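Local coordinates for glycosyltransferase Gtf1 (Streptococcus pneumoniae, PDB 4PQG), which belongs to the glycosyltransferases of the GT-B fold and carries an added extended beta-sheet domain, at residues 354-367 with 386-398. Residues are numbered along the deposited sequence; the frame is centred on the assembly and turned at random.
Sequences HKELPELTFDIYGS and YIQLKGHAELSQI. With UDP (uridine-5'-diphosphate), chain C.
Tyr365 lies beside Lys390, both side chains pointing the same way, and CB of Lys390 sits over one face of the Tyr365 ring, 3.7 Å from its centroid, a CH-pi contact. The lysine chain then bends at chi2 and chi3, taking CG past the Tyr365 ring and CD to the Asp363 carboxylate. Ala393 CB meets the edge of the same ring, and Ile398 CG2 packs 3.5 Å from Tyr365 CZ. Tyr402 hydrogen-bonds both the Tyr365 hydroxyl and Asp363 OD2.

At the other end, the His354 and Tyr386 rings stack face to face, centroids 3.6 Å apart and planes 11° from parallel; Pro358 CA covers the opposite face of the imidazole. With chi1 at -179° the His354 ring swings away from its own N and over Tyr386. Between these ends, Phe362, Ile364, Ile387 and Leu389 share the sheet face opposite Asp363 and Tyr365, beneath helices 343-353 and 371-380.

Past the strands, the His392 ring lies flat over the uracil of UDP, with UDP N3 3.3 Å from the imidazole plane, over its centre. Ala393 N donates to UDP O4 (2.9 Å) and Ala393 O accepts from N3 (2.7 Å). The arrangement is a parallel beta-alpha-beta unit of a Rossmann-like GT-B domain; the turns after its strands supply the uracil-binding part of the UDP pocket.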
loop_
_atom_site.group_PDB
_atom_site.type_symbol
_atom_site.label_atom_id
_atom_site.label_comp_id
_atom_site.label_asym_id
_atom_site.label_seq_id
_atom_site.Cartn_x
_atom_site.Cartn_y
_atom_site.Cartn_z
ATOM N N HIS A 354 9.216 14.487 -27.957
ATOM C CA HIS A 354 9.562 15.886 -27.724
ATOM C C HIS A 354 10.276 16.523 -28.904
ATOM O O HIS A 354 10.287 17.745 -29.044
ATOM C CB HIS A 354 10.414 15.973 -26.467
ATOM C CG HIS A 354 10.824 17.366 -26.092
ATOM N ND1 HIS A 354 12.005 17.888 -26.450
ATOM C CD2 HIS A 354 10.169 18.342 -25.355
ATOM C CE1 HIS A 354 12.101 19.140 -25.972
ATOM N NE2 HIS A 354 10.978 19.415 -25.301
ATOM N N LYS A 355 10.885 15.696 -29.750
ATOM C CA LYS A 355 11.474 16.164 -31.008
ATOM C C LYS A 355 10.401 16.755 -31.922
ATOM O O LYS A 355 10.642 17.739 -32.605
ATOM C CB LYS A 355 12.197 15.024 -31.732
ATOM C CG LYS A 355 13.421 14.494 -31.010
ATOM C CD LYS A 355 13.819 13.131 -31.556
ATOM C CE LYS A 355 15.109 12.622 -30.924
ATOM N NZ LYS A 355 15.524 11.307 -31.503
ATOM N N GLU A 356 9.223 16.144 -31.921
ATOM C CA GLU A 356 8.116 16.546 -32.777
ATOM C C GLU A 356 7.218 17.570 -32.084
ATOM O O GLU A 356 6.633 18.433 -32.750
ATOM C CB GLU A 356 7.301 15.313 -33.155
ATOM C CG GLU A 356 6.432 15.458 -34.390
ATOM C CD GLU A 356 7.139 15.043 -35.671
ATOM O OE1 GLU A 356 8.387 15.122 -35.736
ATOM O OE2 GLU A 356 6.438 14.624 -36.619
ATOM N N LEU A 357 7.096 17.463 -30.757
ATOM C CA LEU A 357 6.262 18.371 -29.967
ATOM C C LEU A 357 7.103 18.949 -28.839
ATOM O O LEU A 357 7.093 18.414 -27.725
ATOM C CB LEU A 357 5.035 17.651 -29.382
ATOM C CG LEU A 357 4.200 16.675 -30.224
ATOM C CD1 LEU A 357 3.267 15.857 -29.344
ATOM C CD2 LEU A 357 3.405 17.386 -31.314
ATOM N N PRO A 358 7.836 20.048 -29.118
ATOM C CA PRO A 358 8.788 20.593 -28.143
ATOM C C PRO A 358 8.120 21.124 -26.878
ATOM O O PRO A 358 8.805 21.442 -25.909
ATOM C CB PRO A 358 9.463 21.740 -28.914
ATOM C CG PRO A 358 8.472 22.127 -29.959
ATOM C CD PRO A 358 7.808 20.845 -30.363
ATOM N N GLU A 359 6.797 21.210 -26.889
ATOM C CA GLU A 359 6.042 21.725 -25.752
ATOM C C GLU A 359 5.718 20.626 -24.713
ATOM O O GLU A 359 5.351 20.927 -23.575
ATOM C CB GLU A 359 4.757 22.380 -26.263
ATOM C CG GLU A 359 4.351 23.657 -25.539
ATOM C CD GLU A 359 5.371 24.778 -25.688
ATOM O OE1 GLU A 359 6.086 24.827 -26.716
ATOM O OE2 GLU A 359 5.460 25.618 -24.770
ATOM N N LEU A 360 5.856 19.364 -25.122
ATOM C CA LEU A 360 5.602 18.213 -24.250
ATOM C C LEU A 360 6.244 18.318 -22.875
ATOM O O LEU A 360 7.430 18.627 -22.770
ATOM C CB LEU A 360 6.109 16.929 -24.902
ATOM C CG LEU A 360 5.159 16.180 -25.822
ATOM C CD1 LEU A 360 5.791 14.839 -26.181
ATOM C CD2 LEU A 360 3.790 15.999 -25.173
ATOM N N THR A 361 5.459 18.060 -21.827
ATOM C CA THR A 361 6.028 17.790 -20.497
ATOM C C THR A 361 5.508 16.462 -19.942
ATOM O O THR A 361 4.486 15.960 -20.391
ATOM C CB THR A 361 5.740 18.893 -19.479
ATOM O OG1 THR A 361 4.336 19.178 -19.494
ATOM C CG2 THR A 361 6.565 20.158 -19.790
ATOM N N PHE A 362 6.227 15.913 -18.965
ATOM C CA PHE A 362 5.947 14.583 -18.415
ATOM C C PHE A 362 6.297 14.605 -16.942
ATOM O O PHE A 362 7.465 14.660 -16.597
ATOM C CB PHE A 362 6.780 13.507 -19.145
ATOM C CG PHE A 362 6.543 12.085 -18.663
ATOM C CD1 PHE A 362 5.302 11.681 -18.157
ATOM C CD2 PHE A 362 7.555 11.134 -18.764
ATOM C CE1 PHE A 362 5.091 10.365 -17.739
ATOM C CE2 PHE A 362 7.342 9.824 -18.353
ATOM C CZ PHE A 362 6.108 9.440 -17.839
ATOM N N ASP A 363 5.270 14.600 -16.089
ATOM C CA ASP A 363 5.449 14.530 -14.635
ATOM C C ASP A 363 5.240 13.112 -14.137
ATOM O O ASP A 363 4.275 12.443 -14.524
ATOM C CB ASP A 363 4.508 15.515 -13.924
ATOM C CG ASP A 363 5.013 16.953 -13.983
ATOM O OD1 ASP A 363 6.223 17.171 -14.260
ATOM O OD2 ASP A 363 4.195 17.868 -13.745
ATOM N N ILE A 364 6.166 12.660 -13.291
ATOM C CA ILE A 364 6.188 11.286 -12.788
ATOM C C ILE A 364 5.964 11.284 -11.273
ATOM O O ILE A 364 6.817 11.742 -10.515
ATOM C CB ILE A 364 7.519 10.565 -13.154
ATOM C CG1 ILE A 364 7.682 10.450 -14.677
ATOM C CG2 ILE A 364 7.584 9.177 -12.533
ATOM C CD1 ILE A 364 9.091 10.079 -15.132
ATOM N N TYR A 365 4.810 10.782 -10.850
ATOM C CA TYR A 365 4.437 10.712 -9.430
ATOM C C TYR A 365 4.694 9.317 -8.868
ATOM O O TYR A 365 4.503 8.326 -9.557
ATOM C CB TYR A 365 2.965 11.075 -9.254
ATOM C CG TYR A 365 2.693 12.535 -9.521
ATOM C CD1 TYR A 365 2.653 13.459 -8.481
ATOM C CD2 TYR A 365 2.502 12.997 -10.821
ATOM C CE1 TYR A 365 2.421 14.798 -8.719
ATOM C CE2 TYR A 365 2.266 14.339 -11.072
ATOM C CZ TYR A 365 2.236 15.234 -10.022
ATOM O OH TYR A 365 2.003 16.563 -10.278
ATOM N N GLY A 366 5.145 9.258 -7.623
ATOM C CA GLY A 366 5.413 7.985 -6.952
ATOM C C GLY A 366 6.817 7.921 -6.373
ATOM O O GLY A 366 7.608 8.847 -6.546
ATOM N N SER A 367 7.115 6.829 -5.672
ATOM C CA SER A 367 8.440 6.598 -5.098
ATOM C C SER A 367 8.875 5.187 -5.392
ATOM O O SER A 367 8.048 4.326 -5.662
ATOM C CB SER A 367 8.434 6.796 -3.582
ATOM O OG SER A 367 7.979 8.093 -3.283
ATOM N N TYR A 386 11.668 19.450 -18.816
ATOM C CA TYR A 386 10.360 18.953 -19.251
ATOM C C TYR A 386 9.943 17.558 -18.745
ATOM O O TYR A 386 8.794 17.140 -18.959
ATOM C CB TYR A 386 10.220 19.068 -20.773
ATOM C CG TYR A 386 11.026 18.096 -21.618
ATOM C CD1 TYR A 386 10.438 16.945 -22.130
ATOM C CD2 TYR A 386 12.358 18.358 -21.956
ATOM C CE1 TYR A 386 11.155 16.055 -22.921
ATOM C CE2 TYR A 386 13.086 17.476 -22.757
ATOM C CZ TYR A 386 12.475 16.328 -23.235
ATOM O OH TYR A 386 13.166 15.441 -24.031
ATOM N N ILE A 387 10.873 16.844 -18.108
ATOM C CA ILE A 387 10.568 15.573 -17.425
ATOM C C ILE A 387 11.036 15.657 -15.968
ATOM O O ILE A 387 12.230 15.897 -15.703
ATOM C CB ILE A 387 11.195 14.338 -18.126
ATOM C CG1 ILE A 387 10.796 14.293 -19.605
ATOM C CG2 ILE A 387 10.738 13.040 -17.451
ATOM C CD1 ILE A 387 11.545 13.276 -20.447
ATOM N N GLN A 388 10.094 15.473 -15.035
ATOM C CA GLN A 388 10.369 15.625 -13.596
ATOM C C GLN A 388 9.699 14.570 -12.698
ATOM O O GLN A 388 8.587 14.118 -12.966
ATOM C CB GLN A 388 9.988 17.030 -13.115
ATOM C CG GLN A 388 10.958 18.108 -13.579
ATOM C CD GLN A 388 10.382 19.510 -13.507
ATOM O OE1 GLN A 388 9.362 19.752 -12.853
ATOM N NE2 GLN A 388 11.042 20.453 -14.197
ATOM N N LEU A 389 10.416 14.201 -11.637
ATOM C CA LEU A 389 9.932 13.305 -10.598
ATOM C C LEU A 389 9.325 14.155 -9.502
ATOM O O LEU A 389 9.983 15.023 -8.932
ATOM C CB LEU A 389 11.084 12.473 -10.024
ATOM C CG LEU A 389 11.566 11.181 -10.706
ATOM C CD1 LEU A 389 11.822 11.365 -12.192
ATOM C CD2 LEU A 389 12.824 10.664 -10.020
ATOM N N LYS A 390 8.066 13.896 -9.209
ATOM C CA LYS A 390 7.322 14.727 -8.274
ATOM C C LYS A 390 7.244 14.131 -6.875
ATOM O O LYS A 390 6.804 14.803 -5.956
ATOM C CB LYS A 390 5.910 14.976 -8.801
ATOM C CG LYS A 390 5.867 15.575 -10.203
ATOM C CD LYS A 390 6.523 16.952 -10.256
ATOM C CE LYS A 390 5.519 18.020 -9.863
ATOM N NZ LYS A 390 6.208 19.309 -9.553
ATOM N N GLY A 391 7.660 12.877 -6.713
ATOM C CA GLY A 391 7.518 12.199 -5.418
ATOM C C GLY A 391 6.145 11.573 -5.290
ATOM O O GLY A 391 5.328 11.656 -6.210
ATOM N N HIS A 392 5.886 10.937 -4.149
ATOM C CA HIS A 392 4.576 10.333 -3.883
ATOM C C HIS A 392 3.696 11.419 -3.358
ATOM O O HIS A 392 4.046 12.081 -2.375
ATOM C CB HIS A 392 4.711 9.202 -2.864
ATOM C CG HIS A 392 3.476 8.350 -2.733
ATOM N ND1 HIS A 392 3.324 7.186 -3.397
ATOM C CD2 HIS A 392 2.315 8.527 -1.971
ATOM C CE1 HIS A 392 2.130 6.646 -3.094
ATOM N NE2 HIS A 392 1.510 7.472 -2.218
ATOM N N ALA A 393 2.554 11.654 -4.005
ATOM C CA ALA A 393 1.678 12.743 -3.570
ATOM C C ALA A 393 0.199 12.354 -3.437
ATOM O O ALA A 393 -0.219 11.277 -3.866
ATOM C CB ALA A 393 1.852 13.958 -4.484
ATOM N N GLU A 394 -0.572 13.225 -2.792
ATOM C CA GLU A 394 -2.029 13.157 -2.824
ATOM C C GLU A 394 -2.463 13.587 -4.231
ATOM O O GLU A 394 -2.183 14.703 -4.641
ATOM C CB GLU A 394 -2.629 14.108 -1.765
ATOM C CG GLU A 394 -4.090 14.488 -1.997
ATOM C CD GLU A 394 -4.988 13.269 -2.050
ATOM O OE1 GLU A 394 -4.790 12.355 -1.223
ATOM O OE2 GLU A 394 -5.870 13.204 -2.927
ATOM N N LEU A 395 -3.137 12.699 -4.954
ATOM C CA LEU A 395 -3.360 12.892 -6.388
ATOM C C LEU A 395 -4.755 13.377 -6.801
ATOM O O LEU A 395 -4.979 13.639 -7.994
ATOM C CB LEU A 395 -3.025 11.612 -7.162
ATOM C CG LEU A 395 -1.653 10.956 -7.000
ATOM C CD1 LEU A 395 -1.623 9.657 -7.782
ATOM C CD2 LEU A 395 -0.534 11.882 -7.460
ATOM N N SER A 396 -5.678 13.509 -5.846
ATOM C CA SER A 396 -7.088 13.764 -6.182
ATOM C C SER A 396 -7.286 15.026 -7.025
ATOM O O SER A 396 -8.124 15.030 -7.927
ATOM C CB SER A 396 -7.966 13.818 -4.929
ATOM O OG SER A 396 -7.487 14.824 -4.049
ATOM N N GLN A 397 -6.512 16.074 -6.735
ATOM C CA GLN A 397 -6.580 17.349 -7.473
ATOM C C GLN A 397 -5.524 17.465 -8.582
ATOM O O GLN A 397 -5.467 18.468 -9.292
ATOM C CB GLN A 397 -6.446 18.547 -6.517
ATOM C CG GLN A 397 -7.405 18.534 -5.331
ATOM C CD GLN A 397 -8.851 18.274 -5.726
ATOM O OE1 GLN A 397 -9.392 18.910 -6.637
ATOM N NE2 GLN A 397 -9.486 17.324 -5.040
ATOM N N ILE A 398 -4.704 16.429 -8.732
ATOM C CA ILE A 398 -3.518 16.500 -9.580
ATOM C C ILE A 398 -3.840 16.134 -11.028
ATOM O O ILE A 398 -3.472 16.864 -11.949
ATOM C CB ILE A 398 -2.379 15.605 -9.015
ATOM C CG1 ILE A 398 -1.878 16.129 -7.650
ATOM C CG2 ILE A 398 -1.252 15.419 -10.028
ATOM C CD1 ILE A 398 -1.090 17.428 -7.692
HETATM N N1 UDP C . -0.436 6.868 -5.483
HETATM C C2 UDP C . -0.416 8.066 -4.737
HETATM N N3 UDP C . 0.515 8.973 -4.997
HETATM C C4 UDP C . 1.452 8.798 -5.939
HETATM C C5 UDP C . 1.473 7.622 -6.695
HETATM C C6 UDP C . 0.491 6.658 -6.442
HETATM O O2 UDP C . -1.271 8.293 -3.845
HETATM O O4 UDP C . 2.294 9.706 -6.122
HETATM C "C1'" UDP C . -1.506 5.900 -5.201
HETATM C "C2'" UDP C . -2.527 5.955 -6.335
HETATM O "O2'" UDP C . -3.530 6.976 -6.170
HETATM C "C3'" UDP C . -3.142 4.566 -6.361
HETATM C "C4'" UDP C . -2.064 3.677 -5.749
HETATM O "O4'" UDP C . -1.051 4.546 -5.217
HETATM O "O3'" UDP C . -4.316 4.518 -5.540
HETATM C "C5'" UDP C . -1.403 2.757 -6.775
HETATM O "O5'" UDP C . -2.329 1.745 -7.130
HETATM P PA UDP C . -2.231 0.975 -8.535
HETATM O O1A UDP C . -3.333 -0.047 -8.600
HETATM O O2A UDP C . -2.164 2.037 -9.606
HETATM O O3A UDP C . -0.747 0.346 -8.628
HETATM P PB UDP C . -0.003 -0.755 -7.720
HETATM O O1B UDP C . 0.716 -1.623 -8.727
HETATM O O2B UDP C . 0.909 0.048 -6.807
HETATM O O3B UDP C . -1.096 -1.530 -7.009
HETATM O O HOH W 1 7.648 18.271 -16.355
HETATM O O HOH W 2 8.290 10.719 -8.481
HETATM O O HOH W 3 4.678 5.329 -4.928
HETATM O O HOH W 4 7.728 11.076 -2.133
#